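Local structure of adenosylmethionine-8-amino-7-oxononanoate aminotransferase (Methanocaldococcus jannaschii, 6ZHK) at residues F148-E153 with G182-P187. The protein probably transfers the amino group of S-adenosyl-L-methionine to 8-amino-7-oxononanoate in biotin biosynthesis, as a pyridoxal 5'-phosphate-dependent aminotransferase. Residues are numbered along the deposited sequence; the frame is centred on the assembly and turned at random.
Sequences FISVKE and GYHANP
Phe-148 meets Gly-182 with the flat of its ring: chi1 of 64° sets CG between the backbone N and the carbonyl carbon and folds the phenyl back over the neighbouring chain, where Gly-182 CA lies 3.8 Å from the ring centroid in a CH-pi contact. The phenyl also turns its edge toward the face of His-184, an offset edge-to-face pair with planes at 79°, while Phe-148 O accepts a hydrogen bond from Tyr-183 N at 2.9 Å. One residue on, Ile-149 CG1 brushes Tyr-183 CB (4.1 Å), and both side chains lie on the face that also carries Val-151 and Ala-185. Helix 211-224 covers this face, Met-217 touching Ile-149 and Val-151. The two strands run parallel as the last pair of the seven-stranded mixed sheet in the large domain of this fold-type-I aminotransferase, with 183-185 at the edge and 147-151 next to 228-234. Ser-150 grips the edge strand twice, its N donating to Tyr-183 O and its O accepting from Ala-185 N; its OG is hydrogen-bonded to Val-165 O and Ile-232 O. His-184 shares the other face of the sheet with Ser-150 and brings CD2 to 3.4 Å from Val-151 O, with NE2 hydrogen-bonded to Gly-166 O. Past the strand end, Lys-152 N bonds almost straight to Ala-185 O (173° at the hydrogen). The extended Lys-152 side chain runs alongside Asn-186, Lys-152 NZ hydrogen-bonding to Asn-186 OD1 at 3.1 Å. Pro-187 CG rests against the Glu-153 carboxylate, 3.7 Å from Glu-153 CD, and Glu-153 OE1 is hydrogen-bonded to Tyr-189 OH.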
loop_
_atom_site.group_PDB
_atom_site.type_symbol
_atom_site.label_atom_id
_atom_site.label_comp_id
_atom_site.label_asym_id
_atom_site.label_seq_id
_atom_site.Cartn_x
_atom_site.Cartn_y
_atom_site.Cartn_z
ATOM N N PHE A 148 -14.704 -8.553 15.355
ATOM C CA PHE A 148 -13.850 -9.595 14.826
ATOM C C PHE A 148 -13.238 -10.342 16.004
ATOM O O PHE A 148 -13.301 -9.869 17.132
ATOM C CB PHE A 148 -12.741 -8.987 13.982
ATOM C CG PHE A 148 -11.853 -8.136 14.818
ATOM C CD1 PHE A 148 -12.134 -6.792 15.001
ATOM C CD2 PHE A 148 -10.774 -8.708 15.498
ATOM C CE1 PHE A 148 -11.351 -6.040 15.845
ATOM C CE2 PHE A 148 -9.976 -7.951 16.329
ATOM C CZ PHE A 148 -10.273 -6.596 16.491
ATOM N N ILE A 149 -12.657 -11.487 15.705
ATOM C CA ILE A 149 -11.869 -12.206 16.682
ATOM C C ILE A 149 -10.465 -12.385 16.121
ATOM O O ILE A 149 -10.265 -12.798 14.961
ATOM C CB ILE A 149 -12.491 -13.612 16.908
ATOM C CG1 ILE A 149 -13.800 -13.507 17.693
ATOM C CG2 ILE A 149 -11.469 -14.422 17.698
ATOM C CD1 ILE A 149 -14.606 -14.814 17.756
ATOM N N SER A 150 -9.481 -12.133 16.969
ATOM C CA SER A 150 -8.106 -12.398 16.597
ATOM C C SER A 150 -7.361 -12.834 17.874
ATOM O O SER A 150 -8.001 -13.337 18.810
ATOM C CB SER A 150 -7.570 -11.141 15.985
ATOM O OG SER A 150 -6.259 -11.367 15.505
ATOM N N VAL A 151 -6.027 -12.673 17.890
ATOM C CA VAL A 151 -5.210 -13.049 19.047
ATOM C C VAL A 151 -4.340 -11.906 19.505
ATOM O O VAL A 151 -3.913 -11.068 18.722
ATOM C CB VAL A 151 -4.358 -14.312 18.800
ATOM C CG1 VAL A 151 -5.245 -15.542 18.700
ATOM C CG2 VAL A 151 -3.416 -14.193 17.603
ATOM N N LYS A 152 -4.101 -11.879 20.825
ATOM C CA LYS A 152 -3.138 -10.942 21.380
ATOM C C LYS A 152 -1.760 -11.239 20.776
ATOM O O LYS A 152 -1.414 -12.415 20.558
ATOM C CB LYS A 152 -3.101 -11.105 22.892
ATOM C CG LYS A 152 -4.341 -10.588 23.637
ATOM C CD LYS A 152 -4.349 -11.076 25.088
ATOM C CE LYS A 152 -5.755 -11.183 25.646
ATOM N NZ LYS A 152 -5.784 -11.078 27.126
ATOM N N GLU A 153 -1.030 -10.156 20.496
ATOM C CA GLU A 153 0.326 -10.206 19.960
ATOM C C GLU A 153 0.318 -10.555 18.477
ATOM O O GLU A 153 1.396 -10.617 17.882
ATOM C CB GLU A 153 1.225 -11.247 20.664
ATOM C CG GLU A 153 1.611 -10.950 22.119
ATOM C CD GLU A 153 2.314 -12.093 22.876
ATOM O OE1 GLU A 153 2.772 -13.095 22.238
ATOM O OE2 GLU A 153 2.380 -12.016 24.124
ATOM N N GLY A 182 -12.912 -5.423 18.875
ATOM C CA GLY A 182 -13.285 -6.822 18.691
ATOM C C GLY A 182 -12.844 -7.617 19.916
ATOM O O GLY A 182 -12.773 -7.064 21.001
ATOM N N TYR A 183 -12.500 -8.893 19.722
ATOM C CA TYR A 183 -12.114 -9.793 20.799
ATOM C C TYR A 183 -10.750 -10.401 20.497
ATOM O O TYR A 183 -10.489 -10.828 19.359
ATOM C CB TYR A 183 -13.116 -10.940 20.863
ATOM C CG TYR A 183 -14.519 -10.403 21.079
ATOM C CD1 TYR A 183 -14.897 -9.964 22.347
ATOM C CD2 TYR A 183 -15.426 -10.274 20.037
ATOM C CE1 TYR A 183 -16.149 -9.414 22.570
ATOM C CE2 TYR A 183 -16.704 -9.738 20.244
ATOM C CZ TYR A 183 -17.059 -9.325 21.527
ATOM O OH TYR A 183 -18.254 -8.757 21.837
ATOM N N HIS A 184 -9.880 -10.479 21.506
ATOM C CA HIS A 184 -8.596 -11.102 21.210
ATOM C C HIS A 184 -8.414 -12.258 22.179
ATOM O O HIS A 184 -8.447 -12.023 23.382
ATOM C CB HIS A 184 -7.468 -10.122 21.476
ATOM C CG HIS A 184 -7.336 -9.097 20.427
ATOM N ND1 HIS A 184 -8.002 -7.888 20.508
ATOM C CD2 HIS A 184 -6.658 -9.097 19.263
ATOM C CE1 HIS A 184 -7.687 -7.166 19.434
ATOM N NE2 HIS A 184 -6.882 -7.878 18.678
ATOM N N ALA A 185 -8.262 -13.477 21.649
ATOM C CA ALA A 185 -7.919 -14.600 22.497
ATOM C C ALA A 185 -6.458 -14.490 22.958
ATOM O O ALA A 185 -5.653 -13.721 22.406
ATOM C CB ALA A 185 -8.145 -15.862 21.755
ATOM N N ASN A 186 -6.099 -15.315 23.962
ATOM C CA ASN A 186 -4.718 -15.306 24.406
ATOM C C ASN A 186 -3.852 -15.941 23.329
ATOM O O ASN A 186 -4.315 -16.810 22.589
ATOM C CB ASN A 186 -4.494 -16.032 25.732
ATOM C CG ASN A 186 -5.124 -15.276 26.876
ATOM O OD1 ASN A 186 -4.927 -14.064 27.010
ATOM N ND2 ASN A 186 -5.887 -15.997 27.684
ATOM N N PRO A 187 -2.577 -15.509 23.238
ATOM C CA PRO A 187 -1.684 -15.989 22.190
ATOM C C PRO A 187 -1.795 -17.508 22.096
ATOM O O PRO A 187 -1.759 -18.207 23.106
ATOM C CB PRO A 187 -0.300 -15.569 22.704
ATOM C CG PRO A 187 -0.589 -14.310 23.497
ATOM C CD PRO A 187 -1.919 -14.584 24.179
#